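PDB 6KSU: Alpha/beta hydrolase from Streptomyces albidoflavus, which probably cyclises nonribosomal peptides by macrolactamization, acting as a stand-alone cyclase of the penicillin-binding-protein type that joins residues of opposite chirality. Local coordinates for residues G394-G399 against L403-D408; L413-E418 against Y423-H428; V458-L461 against R466-H469. One frame throughout, in Å; residues are numbered along the deposited sequence.

Interaction 1 of 3, residues G394-G399 against L403-D408; sequences GTYANG and LMVTHD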
ATOM      1  N   GLY A 394       0.171  27.040 -12.503  1.00 27.95           N
ATOM      2  CA  GLY A 394       1.476  26.421 -12.605  1.00 28.67           C
ATOM      3  C   GLY A 394       1.347  24.957 -12.968  1.00 28.74           C
ATOM      4  O   GLY A 394       0.254  24.420 -13.116  1.00 22.01           O
ATOM      5  N   THR A 395       2.510  24.330 -13.135  1.00 26.99           N
ATOM      6  CA  THR A 395       2.637  22.920 -13.465  1.00 31.27           C
ATOM      7  C   THR A 395       3.092  22.170 -12.218  1.00 29.90           C
ATOM      8  O   THR A 395       4.046  22.585 -11.561  1.00 25.94           O
ATOM      9  CB  THR A 395       3.646  22.724 -14.600  1.00 29.01           C
ATOM     10  OG1 THR A 395       3.213  23.443 -15.759  1.00 36.63           O
ATOM     11  CG2 THR A 395       3.770  21.253 -14.951  1.00 35.38           C
ATOM     12  N   TYR A 396       2.409  21.085 -11.876  1.00 28.59           N
ATOM     13  CA  TYR A 396       2.793  20.302 -10.708  1.00 28.51           C
ATOM     14  C   TYR A 396       3.197  18.909 -11.161  1.00 30.96           C
ATOM     15  O   TYR A 396       2.633  18.369 -12.114  1.00 33.74           O
ATOM     16  CB  TYR A 396       1.665  20.224  -9.675  1.00 26.92           C
ATOM     17  CG  TYR A 396       1.216  21.584  -9.169  1.00 28.67           C
ATOM     18  CD1 TYR A 396       1.497  21.989  -7.873  1.00 27.79           C
ATOM     19  CD2 TYR A 396       0.498  22.458  -9.991  1.00 28.33           C
ATOM     20  CE1 TYR A 396       1.091  23.223  -7.398  1.00 32.19           C
ATOM     21  CE2 TYR A 396       0.082  23.700  -9.526  1.00 32.35           C
ATOM     22  CZ  TYR A 396       0.390  24.079  -8.227  1.00 32.91           C
ATOM     23  OH  TYR A 396      -0.011  25.302  -7.746  1.00 28.28           O
ATOM     24  N   ALA A 397       4.183  18.326 -10.486  1.00 25.45           N
ATOM     25  CA  ALA A 397       4.721  17.081 -10.999  1.00 25.51           C
ATOM     26  C   ALA A 397       5.135  16.154  -9.875  1.00 28.61           C
ATOM     27  O   ALA A 397       5.602  16.584  -8.813  1.00 22.57           O
ATOM     28  CB  ALA A 397       5.908  17.307 -11.931  1.00 26.92           C
ATOM     29  N   ASN A 398       4.942  14.863 -10.145  1.00 27.81           N
ATOM     30  CA  ASN A 398       5.528  13.765  -9.386  1.00 24.19           C
ATOM     31  C   ASN A 398       6.134  12.824 -10.424  1.00 27.84           C
ATOM     32  O   ASN A 398       5.430  11.965 -10.978  1.00 25.77           O
ATOM     33  CB  ASN A 398       4.488  13.062  -8.519  1.00 26.56           C
ATOM     34  CG  ASN A 398       5.114  12.037  -7.576  1.00 28.36           C
ATOM     35  OD1 ASN A 398       5.879  11.177  -8.013  1.00 24.28           O
ATOM     36  ND2 ASN A 398       4.792  12.130  -6.280  1.00 20.50           N
ATOM     37  N   GLY A 399       7.433  12.989 -10.675  1.00 27.71           N
ATOM     38  CA  GLY A 399       8.141  12.149 -11.631  1.00 30.88           C
ATOM     39  C   GLY A 399       7.628  12.381 -13.041  1.00 36.41           C
ATOM     40  O   GLY A 399       7.687  13.494 -13.570  1.00 35.30           O
ATOM     41  N   LEU A 403       0.322  17.630 -13.739  1.00 30.96           N
ATOM     42  CA  LEU A 403      -0.984  18.254 -13.740  1.00 31.01           C
ATOM     43  C   LEU A 403      -0.740  19.747 -13.928  1.00 31.10           C
ATOM     44  O   LEU A 403       0.320  20.259 -13.541  1.00 30.32           O
ATOM     45  CB  LEU A 403      -1.708  17.939 -12.417  1.00 30.23           C
ATOM     46  CG  LEU A 403      -3.132  17.410 -12.303  1.00 38.31           C
ATOM     47  CD1 LEU A 403      -3.362  16.297 -13.324  1.00 32.26           C
ATOM     48  CD2 LEU A 403      -3.354  16.888 -10.873  1.00 34.68           C
ATOM     49  N   MET A 404      -1.695  20.454 -14.541  1.00 26.42           N
ATOM     50  CA  MET A 404      -1.543  21.901 -14.699  1.00 29.19           C
ATOM     51  C   MET A 404      -2.755  22.629 -14.147  1.00 26.80           C
ATOM     52  O   MET A 404      -3.897  22.236 -14.400  1.00 26.99           O
ATOM     53  CB  MET A 404      -1.320  22.291 -16.154  1.00 25.93           C
ATOM     54  CG  MET A 404      -0.090  21.647 -16.775  1.00 31.17           C
ATOM     55  SD  MET A 404       0.416  22.488 -18.285  1.00 48.47           S
ATOM     56  CE  MET A 404      -0.462  24.031 -18.115  1.00 35.85           C
ATOM     57  N   VAL A 405      -2.508  23.671 -13.371  1.00 27.59           N
ATOM     58  CA  VAL A 405      -3.567  24.548 -12.909  1.00 25.75           C
ATOM     59  C   VAL A 405      -3.565  25.742 -13.836  1.00 25.73           C
ATOM     60  O   VAL A 405      -2.613  26.522 -13.848  1.00 26.22           O
ATOM     61  CB  VAL A 405      -3.391  24.972 -11.453  1.00 21.54           C
ATOM     62  CG1 VAL A 405      -4.385  26.085 -11.126  1.00 22.76           C
ATOM     63  CG2 VAL A 405      -3.599  23.768 -10.548  1.00 24.37           C
ATOM     64  N   THR A 406      -4.622  25.871 -14.618  1.00 18.88           N
ATOM     65  CA  THR A 406      -4.735  26.913 -15.615  1.00 25.21           C
ATOM     66  C   THR A 406      -5.970  27.742 -15.329  1.00 28.65           C
ATOM     67  O   THR A 406      -6.678  27.530 -14.341  1.00 24.28           O
ATOM     68  CB  THR A 406      -4.804  26.322 -17.025  1.00 31.78           C
ATOM     69  OG1 THR A 406      -6.083  25.694 -17.216  1.00 30.37           O
ATOM     70  CG2 THR A 406      -3.688  25.308 -17.232  1.00 26.04           C
ATOM     71  N   HIS A 407      -6.216  28.700 -16.215  1.00 29.67           N
ATOM     72  CA  HIS A 407      -7.456  29.450 -16.209  1.00 34.92           C
ATOM     73  C   HIS A 407      -7.849  29.745 -17.643  1.00 33.65           C
ATOM     74  O   HIS A 407      -7.034  29.658 -18.563  1.00 32.05           O
ATOM     75  CB  HIS A 407      -7.372  30.750 -15.390  1.00 36.32           C
ATOM     76  CG  HIS A 407      -6.308  31.707 -15.837  1.00 39.71           C
ATOM     77  ND1 HIS A 407      -5.043  31.309 -16.215  1.00 48.99           N
ATOM     78  CD2 HIS A 407      -6.310  33.059 -15.909  1.00 45.09           C
ATOM     79  CE1 HIS A 407      -4.318  32.372 -16.519  1.00 50.24           C
ATOM     80  NE2 HIS A 407      -5.064  33.447 -16.342  1.00 49.74           N
ATOM     81  N   ASP A 408      -9.116  30.062 -17.828  1.00 29.62           N
ATOM     82  CA  ASP A 408      -9.612  30.454 -19.134  1.00 38.49           C
ATOM     83  C   ASP A 408      -9.751  31.976 -19.184  1.00 37.86           C
ATOM     84  O   ASP A 408      -9.415  32.688 -18.235  1.00 40.13           O
ATOM     85  CB  ASP A 408     -10.928  29.738 -19.448  1.00 33.74           C
ATOM     86  CG  ASP A 408     -12.033  30.078 -18.474  1.00 39.12           C
ATOM     87  OD1 ASP A 408     -11.801  30.869 -17.541  1.00 41.70           O
ATOM     88  OD2 ASP A 408     -13.149  29.535 -18.636  1.00 47.78           O
TER
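Tyr396 and Val405 meet on the buried face of this antiparallel hairpin, where Tyr396 CE2 lies 3.8 Å from Val405 CG2, the two side chains crossing at a slant. The ring reaches the valine because CG of Tyr396 stands beside its own backbone N (chi1 -59°), which carries the ring back along the strand toward Gly394. That glycine pairs with Val405 and puts no side chain in the way; its phi of 147° would by itself press a CB against the preceding carbonyl. Two reciprocal pairs of backbone hydrogen bonds fix the register. Tyr396 N to Leu403 O is the straighter of its pair, at 2.8 Å and 174°, and Gly394 N to Val405 O spans 3.1 Å.

The other face, carrying Thr395 and Met404, is looser and more exposed. Here the two side chains run side by side in the same direction, and the closest approach is 3.9 Å, from Thr395 OG1 to Met404 SD, a van der Waals contact.

The tyrosine hydroxyl is held by His392 O, just before the hairpin, while its ring also packs on Val458, Leu461 and Met468. Both sides of the hairpin are continued by further strands of the barrel: strand 466-470 hydrogen-bonds to strand 394-398, and strand 413-417 to strand 401-407.

Interaction 2 of 3, residues L413-E418 against Y423-H428; sequences LFLTRE and YRLSLH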
ATOM      1  N   LEU A 413     -10.766  28.671 -12.885  1.00 30.55           N
ATOM      2  CA  LEU A 413      -9.660  27.727 -12.702  1.00 35.65           C
ATOM      3  C   LEU A 413      -9.954  26.330 -13.260  1.00 27.80           C
ATOM      4  O   LEU A 413     -11.029  25.758 -13.037  1.00 28.80           O
ATOM      5  CB  LEU A 413      -9.307  27.607 -11.218  1.00 33.66           C
ATOM      6  CG  LEU A 413      -8.641  28.826 -10.586  1.00 39.16           C
ATOM      7  CD1 LEU A 413      -8.141  28.482  -9.191  1.00 43.48           C
ATOM      8  CD2 LEU A 413      -7.512  29.313 -11.476  1.00 37.25           C
ATOM      9  N   PHE A 414      -8.965  25.766 -13.953  1.00 23.13           N
ATOM     10  CA  PHE A 414      -9.043  24.410 -14.471  1.00 26.58           C
ATOM     11  C   PHE A 414      -7.816  23.602 -14.076  1.00 27.82           C
ATOM     12  O   PHE A 414      -6.753  24.137 -13.763  1.00 26.05           O
ATOM     13  CB  PHE A 414      -9.205  24.401 -15.997  1.00 30.42           C
ATOM     14  CG  PHE A 414     -10.511  24.952 -16.441  1.00 29.32           C
ATOM     15  CD1 PHE A 414     -11.574  24.103 -16.733  1.00 29.72           C
ATOM     16  CD2 PHE A 414     -10.701  26.327 -16.506  1.00 28.86           C
ATOM     17  CE1 PHE A 414     -12.823  24.616 -17.120  1.00 34.25           C
ATOM     18  CE2 PHE A 414     -11.929  26.855 -16.890  1.00 37.03           C
ATOM     19  CZ  PHE A 414     -12.997  25.993 -17.207  1.00 37.61           C
ATOM     20  N   LEU A 415      -7.997  22.288 -14.070  1.00 26.03           N
ATOM     21  CA  LEU A 415      -6.915  21.332 -13.914  1.00 24.23           C
ATOM     22  C   LEU A 415      -6.800  20.547 -15.213  1.00 24.64           C
ATOM     23  O   LEU A 415      -7.775  19.938 -15.654  1.00 21.83           O
ATOM     24  CB  LEU A 415      -7.197  20.415 -12.729  1.00 26.30           C
ATOM     25  CG  LEU A 415      -6.033  19.719 -12.040  1.00 30.81           C
ATOM     26  CD1 LEU A 415      -5.348  20.697 -11.157  1.00 24.28           C
ATOM     27  CD2 LEU A 415      -6.554  18.539 -11.230  1.00 23.74           C
ATOM     28  N   THR A 416      -5.629  20.579 -15.837  1.00 26.23           N
ATOM     29  CA  THR A 416      -5.436  19.890 -17.102  1.00 27.12           C
ATOM     30  C   THR A 416      -4.456  18.736 -16.913  1.00 27.76           C
ATOM     31  O   THR A 416      -3.638  18.715 -15.986  1.00 22.55           O
ATOM     32  CB  THR A 416      -4.938  20.837 -18.201  1.00 27.86           C
ATOM     33  OG1 THR A 416      -3.653  21.339 -17.842  1.00 28.48           O
ATOM     34  CG2 THR A 416      -5.893  22.032 -18.377  1.00 28.03           C
ATOM     35  N   ARG A 417      -4.559  17.768 -17.819  1.00 30.40           N
ATOM     36  CA  ARG A 417      -3.952  16.458 -17.637  1.00 29.37           C
ATOM     37  C   ARG A 417      -3.870  15.778 -18.999  1.00 32.35           C
ATOM     38  O   ARG A 417      -4.884  15.680 -19.699  1.00 34.04           O
ATOM     39  CB  ARG A 417      -4.785  15.657 -16.640  1.00 31.68           C
ATOM     40  CG  ARG A 417      -4.351  14.233 -16.413  1.00 29.63           C
ATOM     41  CD  ARG A 417      -5.182  13.647 -15.274  1.00 35.15           C
ATOM     42  NE  ARG A 417      -4.806  12.270 -15.003  1.00 35.19           N
ATOM     43  CZ  ARG A 417      -5.636  11.342 -14.533  1.00 37.01           C
ATOM     44  NH1 ARG A 417      -6.899  11.644 -14.264  1.00 33.60           N
ATOM     45  NH2 ARG A 417      -5.194  10.110 -14.325  1.00 34.92           N
ATOM     46  N   GLU A 418      -2.675  15.276 -19.341  1.00 33.14           N
ATOM     47  CA  GLU A 418      -2.263  15.014 -20.724  1.00 35.49           C
ATOM     48  C   GLU A 418      -3.335  14.440 -21.663  1.00 44.84           C
ATOM     49  O   GLU A 418      -3.531  14.949 -22.774  1.00 57.76           O
ATOM     50  CB  GLU A 418      -1.040  14.095 -20.728  1.00 38.53           C
ATOM     51  CG  GLU A 418      -0.533  13.769 -22.134  1.00 45.84           C
ATOM     52  CD  GLU A 418       0.968  13.921 -22.281  1.00 60.63           C
ATOM     53  OE1 GLU A 418       1.520  13.440 -23.297  1.00 60.89           O
ATOM     54  OE2 GLU A 418       1.594  14.530 -21.387  1.00 70.21           O
ATOM     55  N   TYR A 423     -10.492  19.412 -15.927  1.00 19.33           N
ATOM     56  CA  TYR A 423     -11.345  19.392 -14.745  1.00 23.84           C
ATOM     57  C   TYR A 423     -11.673  20.831 -14.326  1.00 27.86           C
ATOM     58  O   TYR A 423     -10.808  21.710 -14.364  1.00 27.62           O
ATOM     59  CB  TYR A 423     -10.689  18.660 -13.557  1.00 27.87           C
ATOM     60  CG  TYR A 423     -10.198  17.217 -13.726  1.00 21.93           C
ATOM     61  CD1 TYR A 423     -10.827  16.156 -13.061  1.00 23.50           C
ATOM     62  CD2 TYR A 423      -9.073  16.929 -14.486  1.00 24.02           C
ATOM     63  CE1 TYR A 423     -10.356  14.839 -13.190  1.00 26.73           C
ATOM     64  CE2 TYR A 423      -8.586  15.623 -14.604  1.00 22.85           C
ATOM     65  CZ  TYR A 423      -9.231  14.590 -13.969  1.00 27.80           C
ATOM     66  OH  TYR A 423      -8.732  13.320 -14.110  1.00 32.69           O
ATOM     67  N   ARG A 424     -12.918  21.078 -13.933  1.00 25.70           N
ATOM     68  CA  ARG A 424     -13.211  22.345 -13.275  1.00 34.58           C
ATOM     69  C   ARG A 424     -12.694  22.299 -11.835  1.00 34.18           C
ATOM     70  O   ARG A 424     -12.989  21.356 -11.087  1.00 26.70           O
ATOM     71  CB  ARG A 424     -14.709  22.654 -13.306  1.00 33.62           C
ATOM     72  CG  ARG A 424     -15.368  22.532 -14.685  1.00 44.97           C
ATOM     73  CD  ARG A 424     -16.604  23.425 -14.797  1.00 36.47           C
ATOM     74  NE  ARG A 424     -16.245  24.839 -14.615  1.00 54.72           N
ATOM     75  CZ  ARG A 424     -16.320  25.788 -15.558  1.00 56.90           C
ATOM     76  NH1 ARG A 424     -16.755  25.504 -16.787  1.00 45.97           N
ATOM     77  NH2 ARG A 424     -15.954  27.035 -15.268  1.00 50.15           N
ATOM     78  N   LEU A 425     -11.925  23.318 -11.447  1.00 30.41           N
ATOM     79  CA  LEU A 425     -11.220  23.338 -10.165  1.00 28.39           C
ATOM     80  C   LEU A 425     -11.925  24.282  -9.200  1.00 25.58           C
ATOM     81  O   LEU A 425     -11.967  25.488  -9.439  1.00 31.92           O
ATOM     82  CB  LEU A 425      -9.769  23.780 -10.354  1.00 27.53           C
ATOM     83  CG  LEU A 425      -8.826  23.647  -9.145  1.00 28.60           C
ATOM     84  CD1 LEU A 425      -8.811  22.195  -8.630  1.00 27.74           C
ATOM     85  CD2 LEU A 425      -7.449  24.046  -9.548  1.00 23.35           C
ATOM     86  N   SER A 426     -12.478  23.744  -8.125  1.00 27.00           N
ATOM     87  CA  SER A 426     -13.081  24.556  -7.078  1.00 26.83           C
ATOM     88  C   SER A 426     -12.124  24.622  -5.906  1.00 29.27           C
ATOM     89  O   SER A 426     -11.706  23.579  -5.385  1.00 27.64           O
ATOM     90  CB  SER A 426     -14.413  23.988  -6.604  1.00 25.50           C
ATOM     91  OG  SER A 426     -15.385  24.121  -7.595  1.00 31.25           O
ATOM     92  N   LEU A 427     -11.775  25.842  -5.502  1.00 30.92           N
ATOM     93  CA  LEU A 427     -10.917  26.067  -4.346  1.00 31.09           C
ATOM     94  C   LEU A 427     -11.783  26.249  -3.109  1.00 34.98           C
ATOM     95  O   LEU A 427     -12.785  26.972  -3.151  1.00 37.43           O
ATOM     96  CB  LEU A 427     -10.040  27.296  -4.561  1.00 32.07           C
ATOM     97  CG  LEU A 427      -8.933  27.169  -5.607  1.00 31.55           C
ATOM     98  CD1 LEU A 427      -8.022  28.359  -5.537  1.00 39.92           C
ATOM     99  CD2 LEU A 427      -8.151  25.872  -5.408  1.00 31.59           C
ATOM    100  N   HIS A 428     -11.401  25.590  -2.016  1.00 31.96           N
ATOM    101  CA  HIS A 428     -12.191  25.565  -0.790  1.00 33.98           C
ATOM    102  C   HIS A 428     -11.307  25.942   0.389  1.00 32.05           C
ATOM    103  O   HIS A 428     -10.094  26.119   0.252  1.00 26.94           O
ATOM    104  CB  HIS A 428     -12.830  24.186  -0.568  1.00 32.66           C
ATOM    105  CG  HIS A 428     -14.074  23.973  -1.367  1.00 28.58           C
ATOM    106  ND1 HIS A 428     -14.075  23.317  -2.580  1.00 32.01           N
ATOM    107  CD2 HIS A 428     -15.351  24.364  -1.152  1.00 36.00           C
ATOM    108  CE1 HIS A 428     -15.302  23.293  -3.065  1.00 31.20           C
ATOM    109  NE2 HIS A 428     -16.095  23.932  -2.224  1.00 35.26           N
TER
HETATM  110  O   HOH W   1     -14.109  26.494 -13.023  1.00 38.36           O
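Phe414 and Arg424 both place CG beside the backbone N (chi1 -67° and -50°), so their side chains leave this beta hairpin together and run alongside each other on one face. A bend at chi3 of Arg424 then brings its guanidinium to the phenylalanine: Phe414 CZ sits over one face of the group, offset toward its rim, 3.7 Å from Arg424 NH2. The two planes are 57° apart, so this is a tilted contact and not a flat stack. A water completes the corner, accepting from Arg424 NH2 at 3.0 Å and donating to Leu413 O. The same carbonyl oxygen also receives Leu425 N, so two donors hold it; the amide lies well above the carbonyl plane.

The opposite face is apolar and buried. Leu415 and Tyr423 pair there with CB atoms 4.0 Å apart, and Leu413 CD1 packs against Leu427 CD1 at 3.7 Å, the two side chains crossing at about a right angle. Ala435 and Phe433 of strand 432-437 extend this surface into the barrel interior.

Toward the turn, Arg417 is extended from CG to NE, and its guanidinium, which also makes a cation-pi contact with Tyr420, is nearly coplanar with the Tyr423 ring. The two groups meet at their edges: Arg417 NH1 lies 2.5 Å from Tyr423 OH, too short for the exact length of this hydrogen bond to be trusted.

Interaction 3 of 3, residues V458-L461 against R466-H469; sequences VALL and RAMH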
ATOM      1  N   VAL A 458       1.813  28.639  -2.835  1.00 34.66           N
ATOM      2  CA  VAL A 458       1.505  27.225  -3.002  1.00 30.15           C
ATOM      3  C   VAL A 458       2.752  26.492  -3.486  1.00 30.80           C
ATOM      4  O   VAL A 458       3.356  26.851  -4.504  1.00 31.97           O
ATOM      5  CB  VAL A 458       0.326  27.056  -3.968  1.00 34.71           C
ATOM      6  CG1 VAL A 458       0.403  25.719  -4.674  1.00 31.62           C
ATOM      7  CG2 VAL A 458      -1.026  27.249  -3.224  1.00 26.13           C
ATOM      8  N   ALA A 459       3.166  25.474  -2.738  1.00 24.42           N
ATOM      9  CA  ALA A 459       4.309  24.667  -3.144  1.00 32.72           C
ATOM     10  C   ALA A 459       3.951  23.224  -3.495  1.00 33.09           C
ATOM     11  O   ALA A 459       4.664  22.594  -4.290  1.00 29.18           O
ATOM     12  CB  ALA A 459       5.378  24.667  -2.041  1.00 25.41           C
ATOM     13  N   LEU A 460       2.867  22.694  -2.936  1.00 30.33           N
ATOM     14  CA  LEU A 460       2.478  21.312  -3.171  1.00 33.12           C
ATOM     15  C   LEU A 460       0.991  21.198  -3.445  1.00 28.07           C
ATOM     16  O   LEU A 460       0.173  21.911  -2.855  1.00 25.05           O
ATOM     17  CB  LEU A 460       2.809  20.414  -1.973  1.00 37.32           C
ATOM     18  CG  LEU A 460       4.278  20.070  -1.847  1.00 33.95           C
ATOM     19  CD1 LEU A 460       4.437  19.004  -0.773  1.00 37.14           C
ATOM     20  CD2 LEU A 460       4.776  19.602  -3.206  1.00 34.92           C
ATOM     21  N   LEU A 461       0.663  20.271  -4.333  1.00 25.65           N
ATOM     22  CA  LEU A 461      -0.668  19.713  -4.478  1.00 28.32           C
ATOM     23  C   LEU A 461      -0.594  18.244  -4.066  1.00 29.51           C
ATOM     24  O   LEU A 461       0.273  17.508  -4.554  1.00 32.47           O
ATOM     25  CB  LEU A 461      -1.118  19.883  -5.937  1.00 32.64           C
ATOM     26  CG  LEU A 461      -2.393  19.353  -6.582  1.00 39.23           C
ATOM     27  CD1 LEU A 461      -2.639  20.147  -7.882  1.00 28.07           C
ATOM     28  CD2 LEU A 461      -2.388  17.822  -6.841  1.00 32.70           C
ATOM     29  N   ARG A 466      -0.438  11.086  -2.883  1.00 22.56           N
ATOM     30  CA  ARG A 466       0.770  11.528  -3.567  1.00 20.38           C
ATOM     31  C   ARG A 466       0.877  13.049  -3.507  1.00 25.90           C
ATOM     32  O   ARG A 466      -0.134  13.748  -3.471  1.00 24.17           O
ATOM     33  CB  ARG A 466       0.784  11.080  -5.033  1.00 23.55           C
ATOM     34  CG  ARG A 466       1.424   9.710  -5.237  1.00 32.69           C
ATOM     35  CD  ARG A 466       0.420   8.597  -4.940  1.00 27.14           C
ATOM     36  NE  ARG A 466       0.828   7.308  -5.489  1.00 37.35           N
ATOM     37  CZ  ARG A 466       0.222   6.158  -5.205  1.00 38.84           C
ATOM     38  NH1 ARG A 466      -0.823   6.170  -4.380  1.00 33.06           N
ATOM     39  NH2 ARG A 466       0.662   5.004  -5.731  1.00 31.01           N
ATOM     40  N   ALA A 467       2.119  13.549  -3.473  1.00 23.83           N
ATOM     41  CA  ALA A 467       2.421  14.962  -3.636  1.00 22.29           C
ATOM     42  C   ALA A 467       2.883  15.205  -5.067  1.00 25.19           C
ATOM     43  O   ALA A 467       3.428  14.324  -5.730  1.00 24.93           O
ATOM     44  CB  ALA A 467       3.516  15.444  -2.661  1.00 25.91           C
ATOM     45  N   MET A 468       2.639  16.413  -5.545  1.00 25.72           N
ATOM     46  CA  MET A 468       3.146  16.845  -6.839  1.00 28.08           C
ATOM     47  C   MET A 468       3.811  18.193  -6.643  1.00 25.07           C
ATOM     48  O   MET A 468       3.202  19.100  -6.075  1.00 29.22           O
ATOM     49  CB  MET A 468       2.015  16.919  -7.868  1.00 29.81           C
ATOM     50  CG  MET A 468       1.127  15.679  -7.819  1.00 33.96           C
ATOM     51  SD  MET A 468       0.292  15.193  -9.327  1.00 40.32           S
ATOM     52  CE  MET A 468       1.525  15.464 -10.578  1.00 35.27           C
ATOM     53  N   HIS A 469       5.041  18.323  -7.130  1.00 21.29           N
ATOM     54  CA  HIS A 469       5.842  19.515  -6.907  1.00 31.15           C
ATOM     55  C   HIS A 469       5.536  20.608  -7.934  1.00 29.86           C
ATOM     56  O   HIS A 469       5.689  20.397  -9.138  1.00 28.00           O
ATOM     57  CB  HIS A 469       7.326  19.150  -6.973  1.00 34.62           C
ATOM     58  CG  HIS A 469       8.231  20.236  -6.494  1.00 45.52           C
ATOM     59  ND1 HIS A 469       9.582  20.257  -6.774  1.00 52.85           N
ATOM     60  CD2 HIS A 469       7.983  21.338  -5.745  1.00 48.91           C
ATOM     61  CE1 HIS A 469      10.126  21.328  -6.217  1.00 57.56           C
ATOM     62  NE2 HIS A 469       9.177  22.000  -5.589  1.00 52.34           N
TER
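Leu461 and Met468 form the hydrogen-bonded pair of two antiparallel strands whose short axes run at 142° to each other, with Leu461 N donating to Met468 O at 3.3 Å and Met468 N returning to Leu461 O at 2.8 Å. The first bond is nearly straight at the hydrogen; the second is shorter but bent to 143°.

Leu460 lies across the partner backbone: its CD2 comes 3.3 Å from Met468 O, while the other branch, CD1, touches Ala467 CB at 4.1 Å. Beyond it, the His469 imidazole turns one edge to Ala459 O, which lies near the ring plane 3.8 Å from His469 CD2. This follows from the first torsion of His469, which sets CG opposite the backbone N (chi1 -169°). On the other side of the sheet Leu461 CD2 meets Met468 CG at 4.2 Å, next to Tyr396.

Arg466 reaches away from the hairpin to a salt bridge with Asp140 and touches Tyr174, a residue of an apparent SxxK-type active site, while Ala467 N bonds to Ser173 OG. Ala459 and Leu460 both face Val450 of strand 445-451, a classic beta bulge on the side of strand 458-463 away from 466-470, within a closed antiparallel barrel.

Overall arrangement
The three contacts are hairpins of one eight-stranded antiparallel barrel, the first two consecutive and the third its last. Interactions 1 and 2, with centres about 9 Å apart, share the seam between strands 401-407 and 413-417, where Met404 O meets Thr416 N at 2.8 Å. Interaction 3 comes last in the chain yet lies about 10 Å from interaction 1, centre to centre, because strand 466-470 closes the barrel against strand 394-398. Interactions 2 and 3, about 14 Å apart, touch through the interior at Leu415 and Leu461. The side of the barrel toward the probable active site is marked by Asn398 and Arg466, both bound to Asp140; interaction 2 belongs to the more distant part.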